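Local coordinates for ThiJ/pfpI family protein (Bacillus anthracis, PDB 3EFE) that is of unknown specific function but belongs to the DJ-1/PfpI family, whose members include proteases, chaperones and related enzymes, at residues D[15-20]-D[54-59]; D[8-13]-D[79-84]; D[172-177]-D[186-191]; D[26-31]-D[39-44]; D[125-130]-D[156-161]. All coordinates share one frame; numbering follows the deposited sequence.

Interaction 1 of 5, residues D[15-20]-D[54-59]; sequences TMSDWE and TTMGGL
Thr15 N donates to Thr54 O at 2.8 Å, and Met56 N donates to Met16 O at 2.9 Å, so two backbone bonds join the 15-20 and 54-59 segments. The first is almost straight, at 173°. Residues Thr55 to Gly58 form a type I beta turn, and the carboxylate of Asp18 binds its first and third residues. Thr55 OG1 gives its proton to Asp18 OD1 at 2.7 Å, on the syn lone pair. Gly57 N reaches Asp18 OD2 at 2.8 Å, also from the syn side but tilted out of the carboxylate plane. Both oxygens are thus engaged, which fixes the rotation of the buried carboxylate. Thr55 OG1 also accepts from Leu59 N, 3.0 Å away, and so links the first residue of the turn to the residue just after it. The gamma oxygen lies between backbone N and carbonyl carbon (chi1 68°), and from there it can serve both partners. Leu59 CD1 packs beside Asp18 OD1. Met56 stretches out to Trp19. Its SD lies 3.7 Å from Trp19 CZ3, near the ring plane, in an edge-on Met-aromatic contact. Met16 CG touches Thr55 CG2 at 3.8 Å. Trp19 NE1 bonds to Gly166 O, and its ring meets Tyr23 of the second subunit. Ile25 of that subunit packs on Asp18, so the contact is part of the dimer interface. The contact joins the start of helix 18-30 to the hairpin turn between strands 53-54 and 60-61.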
# COMPACT_ATOMS: atom_id res chain seq x y z
N THR D 15 -1.55 -12.86 6.01
CA THR D 15 -2.82 -12.28 5.63
C THR D 15 -2.85 -10.75 5.79
O THR D 15 -3.86 -10.14 5.48
CB THR D 15 -4.03 -12.92 6.47
OG1 THR D 15 -4.43 -14.20 5.88
CG2 THR D 15 -5.16 -12.04 6.53
N MET D 16 -1.76 -10.12 6.27
CA MET D 16 -1.85 -8.64 6.50
C MET D 16 -2.21 -7.95 5.20
O MET D 16 -1.74 -8.31 4.10
CB MET D 16 -0.61 -8.06 7.17
CG MET D 16 0.77 -8.29 6.50
SD MET D 16 2.16 -7.68 7.40
CE MET D 16 1.54 -6.30 7.87
N SER D 17 -3.12 -7.02 5.32
CA SER D 17 -3.64 -6.22 4.19
C SER D 17 -2.65 -5.11 3.71
O SER D 17 -2.48 -4.14 4.39
CB SER D 17 -4.95 -5.59 4.66
OG SER D 17 -5.88 -6.62 4.99
N ASP D 18 -2.08 -5.29 2.51
CA ASP D 18 -0.99 -4.48 1.95
C ASP D 18 -1.30 -3.02 1.75
O ASP D 18 -0.41 -2.15 1.91
CB ASP D 18 -0.56 -5.02 0.57
CG ASP D 18 -0.13 -6.51 0.62
OD1 ASP D 18 1.04 -6.84 0.38
OD2 ASP D 18 -0.99 -7.33 0.92
N TRP D 19 -2.55 -2.72 1.41
CA TRP D 19 -2.89 -1.37 1.05
C TRP D 19 -2.99 -0.52 2.30
O TRP D 19 -3.00 0.68 2.20
CB TRP D 19 -4.14 -1.32 0.20
CG TRP D 19 -5.33 -1.58 0.93
CD1 TRP D 19 -6.11 -0.66 1.53
CD2 TRP D 19 -5.89 -2.85 1.20
NE1 TRP D 19 -7.11 -1.25 2.14
CE2 TRP D 19 -7.01 -2.61 1.99
CE3 TRP D 19 -5.51 -4.18 0.92
CZ2 TRP D 19 -7.82 -3.63 2.46
CZ3 TRP D 19 -6.32 -5.18 1.36
CH2 TRP D 19 -7.46 -4.91 2.15
N GLU D 20 -2.98 -1.15 3.48
CA GLU D 20 -3.43 -0.44 4.69
C GLU D 20 -2.25 0.28 5.38
O GLU D 20 -2.44 1.33 6.01
CB GLU D 20 -4.20 -1.37 5.62
CG GLU D 20 -5.58 -1.62 5.10
CD GLU D 20 -6.38 -2.54 5.88
OE1 GLU D 20 -5.90 -3.02 6.94
OE2 GLU D 20 -7.54 -2.76 5.43
N THR D 54 3.18 -14.25 4.81
CA THR D 54 2.75 -13.98 3.44
C THR D 54 1.59 -12.92 3.53
O THR D 54 0.59 -13.12 4.25
CB THR D 54 2.23 -15.27 2.80
OG1 THR D 54 3.25 -16.27 2.83
CG2 THR D 54 1.81 -15.03 1.32
N THR D 55 1.74 -11.79 2.88
CA THR D 55 0.68 -10.77 2.96
C THR D 55 -0.54 -11.26 2.23
O THR D 55 -0.45 -12.22 1.55
CB THR D 55 1.15 -9.36 2.43
OG1 THR D 55 1.38 -9.42 1.04
CG2 THR D 55 2.43 -8.89 3.16
N MET D 56 -1.72 -10.63 2.41
CA MET D 56 -2.86 -10.83 1.50
C MET D 56 -2.52 -10.70 0.05
O MET D 56 -3.13 -11.38 -0.76
CB MET D 56 -4.04 -9.87 1.85
CG MET D 56 -5.41 -10.14 1.10
SD MET D 56 -6.58 -8.87 1.53
CE MET D 56 -7.83 -9.19 0.36
N GLY D 57 -1.59 -9.80 -0.31
CA GLY D 57 -1.15 -9.64 -1.65
C GLY D 57 -0.13 -10.69 -2.07
O GLY D 57 0.24 -10.77 -3.23
N GLY D 58 0.33 -11.53 -1.16
CA GLY D 58 1.17 -12.67 -1.53
C GLY D 58 2.63 -12.43 -1.34
O GLY D 58 3.43 -13.19 -1.82
N LEU D 59 3.01 -11.35 -0.64
CA LEU D 59 4.41 -11.04 -0.48
C LEU D 59 4.98 -11.82 0.69
O LEU D 59 4.45 -11.74 1.75
CB LEU D 59 4.57 -9.56 -0.25
CG LEU D 59 4.04 -8.54 -1.26
CD1 LEU D 59 4.31 -7.16 -0.59
CD2 LEU D 59 4.70 -8.71 -2.67

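Interaction 2 of 5, residues D[8-13]-D[79-84]; sequences AFLYVF and ILPGGT
Leu10 and Ile79 pair as neighbours in a parallel sheet. Ile79 N donates to Phe9 O at 2.8 Å, and Tyr11 N donates to Ile79 O at 3.1 Å, so the two bonds of Ile79 straddle Leu10. The side chains of Leu10 and Ile79 share one face of the sheet. Leu10 CD1 presses on Ile79 CG2 at 3.4 Å, tighter than usual van der Waals contact. On the other face Leu80 CD2 meets Tyr11 CB at 4.0 Å. Past the strands, Pro81 CD lies against Tyr11 O. The ring of Phe13 comes next. Its CG sits between backbone N and carbonyl carbon (chi1 54°), and the ring swings toward the second segment. Pro81 O meets its edge in plane, 3.3 Å from Phe13 CZ, while Pro81 CG lies 3.8 Å from Phe13 CE2. Gly83 CA also lies at this edge. Trp86 and His91 make edge-to-face contacts with Phe13, and Trp86 NE1 bonds to Pro81 O. Leu24 and Ile25 of helix 18-30 pack on Ile79, and Ile98 of helix 92-104 packs on Leu80. Helices thus cover both faces, an arrangement typical of the central parallel strands of the alpha/beta sandwich in the DJ-1/PfpI family.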
# COMPACT_ATOMS: atom_id res chain seq x y z
N ALA D 8 9.76 2.59 15.33
CA ALA D 8 8.50 2.31 14.68
C ALA D 8 8.49 0.84 14.41
O ALA D 8 9.40 0.31 13.86
CB ALA D 8 8.33 3.11 13.40
N PHE D 9 7.45 0.19 14.91
CA PHE D 9 7.22 -1.26 14.71
C PHE D 9 6.04 -1.50 13.82
O PHE D 9 5.02 -0.86 13.97
CB PHE D 9 6.99 -1.93 16.06
CG PHE D 9 8.19 -1.87 16.96
CD1 PHE D 9 9.31 -2.65 16.69
CD2 PHE D 9 8.20 -1.04 18.04
CE1 PHE D 9 10.39 -2.63 17.49
CE2 PHE D 9 9.35 -0.98 18.88
CZ PHE D 9 10.44 -1.80 18.56
N LEU D 10 6.18 -2.43 12.87
CA LEU D 10 5.02 -2.91 12.16
C LEU D 10 4.85 -4.37 12.51
O LEU D 10 5.67 -5.23 12.16
CB LEU D 10 5.20 -2.72 10.66
CG LEU D 10 4.11 -3.29 9.75
CD1 LEU D 10 2.81 -2.44 9.81
CD2 LEU D 10 4.65 -3.57 8.33
N TYR D 11 3.74 -4.69 13.13
CA TYR D 11 3.37 -6.11 13.31
C TYR D 11 3.04 -6.79 11.99
O TYR D 11 2.10 -6.37 11.26
CB TYR D 11 2.24 -6.20 14.34
CG TYR D 11 1.83 -7.61 14.71
CD1 TYR D 11 2.74 -8.50 15.31
CD2 TYR D 11 0.53 -8.04 14.49
CE1 TYR D 11 2.32 -9.80 15.65
CE2 TYR D 11 0.12 -9.29 14.84
CZ TYR D 11 1.03 -10.18 15.41
OH TYR D 11 0.57 -11.46 15.71
N VAL D 12 3.81 -7.84 11.69
CA VAL D 12 3.67 -8.63 10.44
C VAL D 12 3.13 -10.04 10.71
O VAL D 12 3.59 -10.73 11.62
CB VAL D 12 5.04 -8.62 9.54
CG1 VAL D 12 5.39 -7.17 9.17
CG2 VAL D 12 6.18 -9.28 10.23
N PHE D 13 2.11 -10.44 9.94
CA PHE D 13 1.36 -11.72 10.10
C PHE D 13 0.76 -12.16 8.79
O PHE D 13 0.46 -11.34 7.93
CB PHE D 13 0.25 -11.67 11.14
CG PHE D 13 -0.73 -10.55 10.94
CD1 PHE D 13 -1.95 -10.78 10.36
CD2 PHE D 13 -0.42 -9.24 11.36
CE1 PHE D 13 -2.82 -9.78 10.18
CE2 PHE D 13 -1.28 -8.22 11.16
CZ PHE D 13 -2.50 -8.48 10.57
N ILE D 79 2.44 -0.08 14.64
CA ILE D 79 1.43 -0.21 13.58
C ILE D 79 0.75 -1.64 13.56
O ILE D 79 1.41 -2.71 13.42
CB ILE D 79 2.02 0.11 12.15
CG1 ILE D 79 2.70 1.46 12.16
CG2 ILE D 79 0.92 0.05 11.04
CD1 ILE D 79 3.82 1.65 11.11
N LEU D 80 -0.57 -1.64 13.67
CA LEU D 80 -1.32 -2.89 13.49
C LEU D 80 -2.21 -2.82 12.25
O LEU D 80 -3.25 -2.17 12.26
CB LEU D 80 -2.12 -3.24 14.72
CG LEU D 80 -1.46 -2.90 16.06
CD1 LEU D 80 -2.60 -2.81 17.11
CD2 LEU D 80 -0.32 -3.88 16.39
N PRO D 81 -1.83 -3.53 11.19
CA PRO D 81 -2.62 -3.66 9.99
C PRO D 81 -3.82 -4.62 10.16
O PRO D 81 -3.82 -5.45 11.08
CB PRO D 81 -1.65 -4.24 8.97
CG PRO D 81 -0.62 -4.82 9.72
CD PRO D 81 -0.60 -4.30 11.12
N GLY D 82 -4.82 -4.45 9.29
CA GLY D 82 -5.82 -5.43 9.06
C GLY D 82 -5.31 -6.73 8.50
O GLY D 82 -4.14 -6.84 8.03
N GLY D 83 -6.20 -7.70 8.56
CA GLY D 83 -6.06 -9.02 7.96
C GLY D 83 -7.21 -9.87 8.47
O GLY D 83 -8.08 -9.40 9.24
N THR D 84 -7.23 -11.13 8.04
CA THR D 84 -8.46 -11.96 8.13
C THR D 84 -8.40 -12.97 9.29
O THR D 84 -9.22 -13.83 9.40
CB THR D 84 -8.69 -12.70 6.82
OG1 THR D 84 -7.70 -13.75 6.71
CG2 THR D 84 -8.58 -11.74 5.61

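Interaction 3 of 5, residues D[172-177]-D[186-191]; sequences FAMEVL and DALHSW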
# COMPACT_ATOMS: atom_id res chain seq x y z
N PHE D 172 -5.45 7.41 7.76
CA PHE D 172 -4.71 6.66 8.77
C PHE D 172 -3.26 7.16 8.86
O PHE D 172 -2.78 7.47 9.94
CB PHE D 172 -4.78 5.18 8.46
CG PHE D 172 -4.04 4.26 9.46
CD1 PHE D 172 -4.40 4.22 10.81
CD2 PHE D 172 -3.02 3.43 9.03
CE1 PHE D 172 -3.77 3.36 11.67
CE2 PHE D 172 -2.35 2.60 9.92
CZ PHE D 172 -2.77 2.50 11.22
N ALA D 173 -2.59 7.25 7.73
CA ALA D 173 -1.15 7.62 7.64
C ALA D 173 -0.96 9.06 8.10
O ALA D 173 -0.04 9.39 8.82
CB ALA D 173 -0.62 7.41 6.20
N MET D 174 -1.89 9.91 7.69
CA MET D 174 -1.90 11.30 8.05
C MET D 174 -2.01 11.52 9.53
O MET D 174 -1.31 12.34 10.07
CB MET D 174 -3.03 12.03 7.30
CG MET D 174 -2.88 13.58 7.31
SD MET D 174 -4.19 14.35 8.22
CE MET D 174 -3.99 13.77 9.86
N GLU D 175 -2.92 10.82 10.18
CA GLU D 175 -3.11 10.94 11.62
C GLU D 175 -1.93 10.39 12.38
O GLU D 175 -1.56 10.99 13.37
CB GLU D 175 -4.42 10.17 12.10
CG GLU D 175 -5.79 10.74 11.59
CD GLU D 175 -6.09 12.13 12.11
OE1 GLU D 175 -5.34 12.61 13.00
OE2 GLU D 175 -7.05 12.77 11.60
N VAL D 176 -1.34 9.28 11.96
CA VAL D 176 -0.15 8.76 12.67
C VAL D 176 0.98 9.74 12.54
O VAL D 176 1.64 10.07 13.52
CB VAL D 176 0.32 7.37 12.16
CG1 VAL D 176 1.61 6.92 12.87
CG2 VAL D 176 -0.74 6.40 12.40
N LEU D 177 1.14 10.25 11.32
CA LEU D 177 2.27 11.13 10.97
C LEU D 177 2.24 12.40 11.82
O LEU D 177 3.26 12.85 12.30
CB LEU D 177 2.23 11.47 9.47
CG LEU D 177 3.17 10.77 8.45
CD1 LEU D 177 4.11 9.67 8.96
CD2 LEU D 177 2.46 10.36 7.20
N ASP D 186 2.23 22.18 7.37
CA ASP D 186 2.26 22.49 5.88
C ASP D 186 2.59 21.33 4.97
O ASP D 186 1.94 21.09 3.99
CB ASP D 186 3.32 23.55 5.59
CG ASP D 186 2.87 24.93 5.93
OD1 ASP D 186 1.69 25.05 6.36
OD2 ASP D 186 3.68 25.89 5.75
N ALA D 187 3.67 20.64 5.28
CA ALA D 187 4.04 19.50 4.54
C ALA D 187 2.98 18.38 4.71
O ALA D 187 2.66 17.72 3.74
CB ALA D 187 5.53 19.04 4.92
N LEU D 188 2.41 18.18 5.90
CA LEU D 188 1.41 17.12 6.08
C LEU D 188 0.12 17.38 5.35
O LEU D 188 -0.49 16.45 4.78
CB LEU D 188 1.14 16.85 7.57
CG LEU D 188 0.36 15.59 7.94
CD1 LEU D 188 1.14 14.33 7.72
CD2 LEU D 188 -0.16 15.64 9.36
N HIS D 189 -0.33 18.63 5.35
CA HIS D 189 -1.53 19.04 4.57
C HIS D 189 -1.39 18.96 3.03
O HIS D 189 -2.30 18.50 2.34
CB HIS D 189 -2.07 20.41 5.03
CG HIS D 189 -2.63 20.38 6.43
ND1 HIS D 189 -3.41 19.33 6.89
CD2 HIS D 189 -2.54 21.26 7.45
CE1 HIS D 189 -3.73 19.55 8.15
NE2 HIS D 189 -3.24 20.72 8.51
N SER D 190 -0.28 19.44 2.51
CA SER D 190 -0.02 19.37 1.09
C SER D 190 0.24 17.92 0.61
O SER D 190 -0.17 17.55 -0.49
CB SER D 190 1.16 20.29 0.76
OG SER D 190 2.30 19.90 1.50
N TRP D 191 0.94 17.13 1.44
CA TRP D 191 1.14 15.70 1.21
C TRP D 191 -0.24 14.98 1.15
O TRP D 191 -0.57 14.28 0.23
CB TRP D 191 2.00 15.08 2.32
CG TRP D 191 2.17 13.64 2.16
CD1 TRP D 191 3.05 13.01 1.34
CD2 TRP D 191 1.42 12.58 2.79
NE1 TRP D 191 2.90 11.66 1.40
CE2 TRP D 191 1.93 11.36 2.31
CE3 TRP D 191 0.36 12.55 3.70
CZ2 TRP D 191 1.43 10.11 2.71
CZ3 TRP D 191 -0.12 11.33 4.10
CH2 TRP D 191 0.40 10.13 3.62
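Leu188 lays its two methyl groups against Met174 and Leu177 of the facing helix. Its CD1 is 3.5 Å from Leu177 CB, and its CD2 is 3.6 Å from Met174 O. The branch point Leu188 CG meets Met174 CG at 3.9 Å, and these two side chains cross at about a right angle. Leu188 extends with CG anti to the backbone N (chi1 -168°), which carries the methyls across the gap between the helices. Trp191, one turn further on, fills the rest of the interface. The outer corner of its six-membered ring does the touching. Leu177 CD2 lies over one face of the ring, 4.1 Å from Trp191 CH2. Ala173 CB comes to the edge of the ring, near its plane, and is 3.9 Å from the same Trp191 CH2. The small side chain of Ala173 lets the indole come in close beside the helix. The indole nitrogen points elsewhere and makes a weak hydrogen bond to Glu27 OE2. The contact between the segments is apolar. The helical segments run antiparallel, 178° between directions, with axes 10.7 Å apart. Helix 169-179 lies between the sheet and helix 185-197. Its Phe172 and Val176 face strand 107-111, while Leu177 also touches Leu24 and Leu28 of helix 18-30. On a further side of helix 185-197, Ala187 and Ser190 pack against helix 201-209.

Interaction 4 of 5, residues D[26-31]-D[39-44]; sequences AELNSG and APLKVI
Leu41 N donates to Leu28 O at 3.0 Å, linking the end of helix 18-30 to the chain that leads into strand 43-47. The bond is bent, 134° at the hydrogen. This is the return leg of a beta-alpha-beta crossover: strand 8-11, helix 18-30, strand 43-47. A second, weak bond runs from Lys42 NZ to Asn29 O at 3.1 Å. The lysine chain bends at chi2 and chi3 and so folds its amino group back to the helix end. Within the helix, Ser30 OG donates to Ala26 O at 2.7 Å, in the carbonyl plane, and Ser30 N bonds to the same oxygen. Gly31 follows the helix with positive phi and turns the chain away. Gly31 CA packs on Pro40 CA at 3.9 Å, and the proline ring lies beside the last helical carbonyls, those of Asn29 and Ser30. Apolar contacts complete the join. Leu28 and Leu41 lie side by side, pointing the same way, with their CD2 methyls in touch. Val43 CG2 reaches the helix, close to Asn29 CB as well as to Leu28. Further out, Ile180 packs on both Leu28 and Leu41, and Leu10 of strand 8-11 touches Val43. Glu27 makes a salt bridge to Arg32. Met56 of the second subunit packs on Asn29 and Ser30, and Gly57 of that subunit on Val43. Deep in the contact, Leu28 CB stands 4.0 Å from Val43 CG2.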
# COMPACT_ATOMS: atom_id res chain seq x y z
N ALA D 26 6.31 3.70 4.27
CA ALA D 26 7.19 4.24 3.25
C ALA D 26 7.62 5.64 3.62
O ALA D 26 8.76 6.07 3.42
CB ALA D 26 6.44 4.20 1.90
N GLU D 27 6.73 6.42 4.17
CA GLU D 27 7.09 7.81 4.51
C GLU D 27 8.00 7.88 5.75
O GLU D 27 8.91 8.71 5.84
CB GLU D 27 5.81 8.62 4.76
CG GLU D 27 4.98 8.88 3.54
CD GLU D 27 5.73 9.56 2.40
OE1 GLU D 27 6.89 9.99 2.59
OE2 GLU D 27 5.15 9.67 1.31
N LEU D 28 7.73 7.00 6.70
CA LEU D 28 8.48 6.84 7.92
C LEU D 28 9.86 6.30 7.66
O LEU D 28 10.85 6.93 7.93
CB LEU D 28 7.71 5.91 8.88
CG LEU D 28 6.54 6.60 9.57
CD1 LEU D 28 5.80 5.58 10.36
CD2 LEU D 28 7.04 7.79 10.44
N ASN D 29 9.91 5.14 7.04
CA ASN D 29 11.20 4.51 6.82
C ASN D 29 12.14 5.35 5.89
O ASN D 29 13.35 5.35 6.05
CB ASN D 29 10.97 3.04 6.37
CG ASN D 29 12.21 2.21 6.38
OD1 ASN D 29 12.76 1.85 5.32
ND2 ASN D 29 12.62 1.84 7.55
N SER D 30 11.59 6.05 4.91
CA SER D 30 12.42 6.91 4.08
C SER D 30 12.79 8.28 4.71
O SER D 30 13.86 8.83 4.38
CB SER D 30 11.74 7.18 2.73
OG SER D 30 10.60 7.96 2.88
N GLY D 31 11.89 8.84 5.51
CA GLY D 31 12.03 10.13 6.05
C GLY D 31 12.02 11.22 5.01
O GLY D 31 12.37 12.41 5.32
N ALA D 39 16.04 12.65 11.02
CA ALA D 39 16.38 11.38 10.35
C ALA D 39 15.14 10.41 10.20
O ALA D 39 14.16 10.48 10.97
CB ALA D 39 17.55 10.69 11.10
N PRO D 40 15.19 9.50 9.19
CA PRO D 40 14.10 8.53 8.98
C PRO D 40 13.70 7.81 10.25
O PRO D 40 14.54 7.62 11.09
CB PRO D 40 14.70 7.54 7.97
CG PRO D 40 15.73 8.42 7.21
CD PRO D 40 16.30 9.29 8.25
N LEU D 41 12.42 7.46 10.39
CA LEU D 41 12.00 6.61 11.50
C LEU D 41 12.00 5.21 10.97
O LEU D 41 11.05 4.82 10.29
CB LEU D 41 10.61 6.97 11.92
CG LEU D 41 10.13 6.32 13.20
CD1 LEU D 41 11.17 6.38 14.31
CD2 LEU D 41 8.83 6.99 13.63
N LYS D 42 13.08 4.47 11.22
CA LYS D 42 13.23 3.08 10.72
C LYS D 42 12.11 2.20 11.24
O LYS D 42 11.80 2.24 12.42
CB LYS D 42 14.61 2.51 11.09
CG LYS D 42 15.79 3.17 10.34
CD LYS D 42 15.82 2.72 8.82
CE LYS D 42 15.54 3.90 7.82
NZ LYS D 42 15.91 3.60 6.37
N VAL D 43 11.43 1.51 10.31
CA VAL D 43 10.34 0.59 10.58
C VAL D 43 10.97 -0.80 10.78
O VAL D 43 11.64 -1.35 9.89
CB VAL D 43 9.26 0.63 9.47
CG1 VAL D 43 8.12 -0.51 9.68
CG2 VAL D 43 8.66 2.05 9.38
N ILE D 44 10.83 -1.32 12.00
CA ILE D 44 11.19 -2.72 12.35
C ILE D 44 9.98 -3.64 12.27
O ILE D 44 8.97 -3.46 12.99
CB ILE D 44 11.82 -2.84 13.76
CG1 ILE D 44 12.94 -1.80 13.93
CG2 ILE D 44 12.39 -4.29 13.98
CD1 ILE D 44 13.05 -1.22 15.35

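Interaction 5 of 5, residues D[125-130]-D[156-161]; sequences DTRKHT and VSDANL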
# COMPACT_ATOMS: atom_id res chain seq x y z
N ASP D 125 -12.94 1.01 25.08
CA ASP D 125 -14.12 1.22 25.93
C ASP D 125 -14.18 2.62 26.37
O ASP D 125 -15.28 3.10 26.55
CB ASP D 125 -14.11 0.30 27.16
CG ASP D 125 -14.56 -1.10 26.84
OD1 ASP D 125 -14.84 -1.34 25.65
OD2 ASP D 125 -14.64 -1.96 27.75
N THR D 126 -13.02 3.30 26.53
CA THR D 126 -13.02 4.69 26.98
C THR D 126 -12.06 5.58 26.17
O THR D 126 -11.62 6.64 26.65
CB THR D 126 -12.79 4.80 28.52
OG1 THR D 126 -11.83 3.83 28.95
CG2 THR D 126 -14.14 4.57 29.31
N ARG D 127 -11.77 5.18 24.92
CA ARG D 127 -11.04 6.05 23.99
C ARG D 127 -11.88 6.35 22.74
O ARG D 127 -12.64 5.48 22.31
CB ARG D 127 -9.74 5.39 23.60
CG ARG D 127 -8.89 5.03 24.75
CD ARG D 127 -7.74 4.21 24.31
NE ARG D 127 -6.53 4.61 25.03
CZ ARG D 127 -5.91 3.86 25.94
NH1 ARG D 127 -4.82 4.40 26.54
NH2 ARG D 127 -6.34 2.61 26.25
N LYS D 128 -11.78 7.56 22.18
CA LYS D 128 -12.42 7.84 20.89
C LYS D 128 -11.79 6.90 19.85
O LYS D 128 -10.59 6.60 19.87
CB LYS D 128 -12.23 9.28 20.42
CG LYS D 128 -12.69 10.42 21.39
CD LYS D 128 -11.72 11.71 21.48
CE LYS D 128 -10.97 12.17 20.16
NZ LYS D 128 -11.86 12.45 18.96
N HIS D 129 -12.62 6.38 18.95
CA HIS D 129 -12.14 5.42 17.98
C HIS D 129 -13.15 5.29 16.87
O HIS D 129 -14.32 5.69 16.98
CB HIS D 129 -11.94 4.09 18.63
CG HIS D 129 -13.18 3.53 19.25
ND1 HIS D 129 -14.05 2.70 18.57
CD2 HIS D 129 -13.73 3.73 20.48
CE1 HIS D 129 -15.05 2.39 19.37
NE2 HIS D 129 -14.88 3.00 20.53
N THR D 130 -12.67 4.73 15.77
CA THR D 130 -13.52 4.26 14.71
C THR D 130 -13.18 2.79 14.35
O THR D 130 -12.35 2.14 14.97
CB THR D 130 -13.47 5.24 13.55
OG1 THR D 130 -14.61 5.05 12.73
CG2 THR D 130 -12.17 5.15 12.73
N VAL D 156 -9.46 8.42 13.34
CA VAL D 156 -9.72 9.10 14.61
C VAL D 156 -8.45 8.98 15.44
O VAL D 156 -7.80 7.90 15.50
CB VAL D 156 -10.91 8.39 15.43
CG1 VAL D 156 -11.01 8.88 16.89
CG2 VAL D 156 -12.30 8.43 14.69
N SER D 157 -8.12 10.07 16.14
CA SER D 157 -6.92 10.15 17.00
C SER D 157 -7.30 10.61 18.41
O SER D 157 -7.99 11.58 18.54
CB SER D 157 -5.88 11.11 16.42
OG SER D 157 -4.63 10.92 17.08
N ASP D 158 -6.82 9.86 19.42
CA ASP D 158 -7.07 10.08 20.84
C ASP D 158 -5.84 9.75 21.70
O ASP D 158 -5.54 8.58 21.95
CB ASP D 158 -8.23 9.22 21.36
CG ASP D 158 -8.68 9.63 22.78
OD1 ASP D 158 -8.49 10.86 23.15
OD2 ASP D 158 -9.23 8.76 23.52
N ALA D 159 -5.19 10.80 22.22
CA ALA D 159 -3.99 10.62 23.02
C ALA D 159 -3.12 9.73 22.11
O ALA D 159 -2.94 10.09 20.96
CB ALA D 159 -4.28 9.98 24.43
N ASN D 160 -2.68 8.56 22.60
CA ASN D 160 -1.64 7.76 21.94
C ASN D 160 -2.21 6.55 21.19
O ASN D 160 -1.54 5.53 21.04
CB ASN D 160 -0.62 7.28 22.99
CG ASN D 160 -1.23 6.31 24.02
OD1 ASN D 160 -2.33 6.55 24.56
ND2 ASN D 160 -0.53 5.20 24.28
N LEU D 161 -3.47 6.68 20.75
CA LEU D 161 -4.13 5.66 19.93
C LEU D 161 -4.68 6.30 18.65
O LEU D 161 -5.36 7.33 18.69
CB LEU D 161 -5.27 5.01 20.69
CG LEU D 161 -6.13 4.02 19.89
CD1 LEU D 161 -5.47 2.62 19.82
CD2 LEU D 161 -7.53 3.96 20.47
O HOH W 1 -8.53 6.14 17.98
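Val156 lays its two methyls along the opposing loop. Val156 CG1 rests 3.6 Å from His129 N, against the peptide that joins Lys128 to His129, and Val156 CG2 lies 3.6 Å from Thr130 CB. A water links the backbones here, 2.8 Å from Lys128 O and 3.1 Å from Val156 O. At Ser157 the carbonyl O touches Lys128 CE. The lysine chain crosses Asp158 on its way, and its NZ forms a salt bridge with Glu151. Asp158 has CG anti to the backbone N (chi1 -169°), which aims the carboxylate at the loop. Its OD2 accepts from Lys128 N at 3.1 Å, with the donor above the carboxylate plane. The same OD2 packs against Arg127 CA and CB. Asp158 to Leu161 make a type II' beta turn, the tight hairpin between antiparallel strands 155-158 and 161-164 at the edge of the sheet. Asn160 puts OD1 3.8 Å from Arg127 NH1, with the guanidinium and amide planes 64° apart. Its ND2 bonds instead to Thr106 O and Leu102 O. Leu161 points back to the loop, and its CD2 meets Arg127 CD at 3.9 Å and also lies near Lys128 O.

How the interactions relate
From the N terminus, strand 8-11 opens interaction 2, which closes some 65 residues later at 79-84. Interaction 1 falls within that loop, running from 15-20 to 54-59. Interaction 4, 26-31 with 39-44, falls within interaction 1 in turn. No two loops cross. Interactions 5 and 3 then follow in series, each closing a separate loop. Interactions 1 and 2 touch where Ser17 and Glu20 meet Gly82, and interactions 2 and 4 join through strands 8-11 and 43-47. Interaction 3 reaches interaction 4 through Trp191 and Glu27. Interaction 5 ties down the far edge of the same sheet. Interactions 1 and 4 both meet the second subunit.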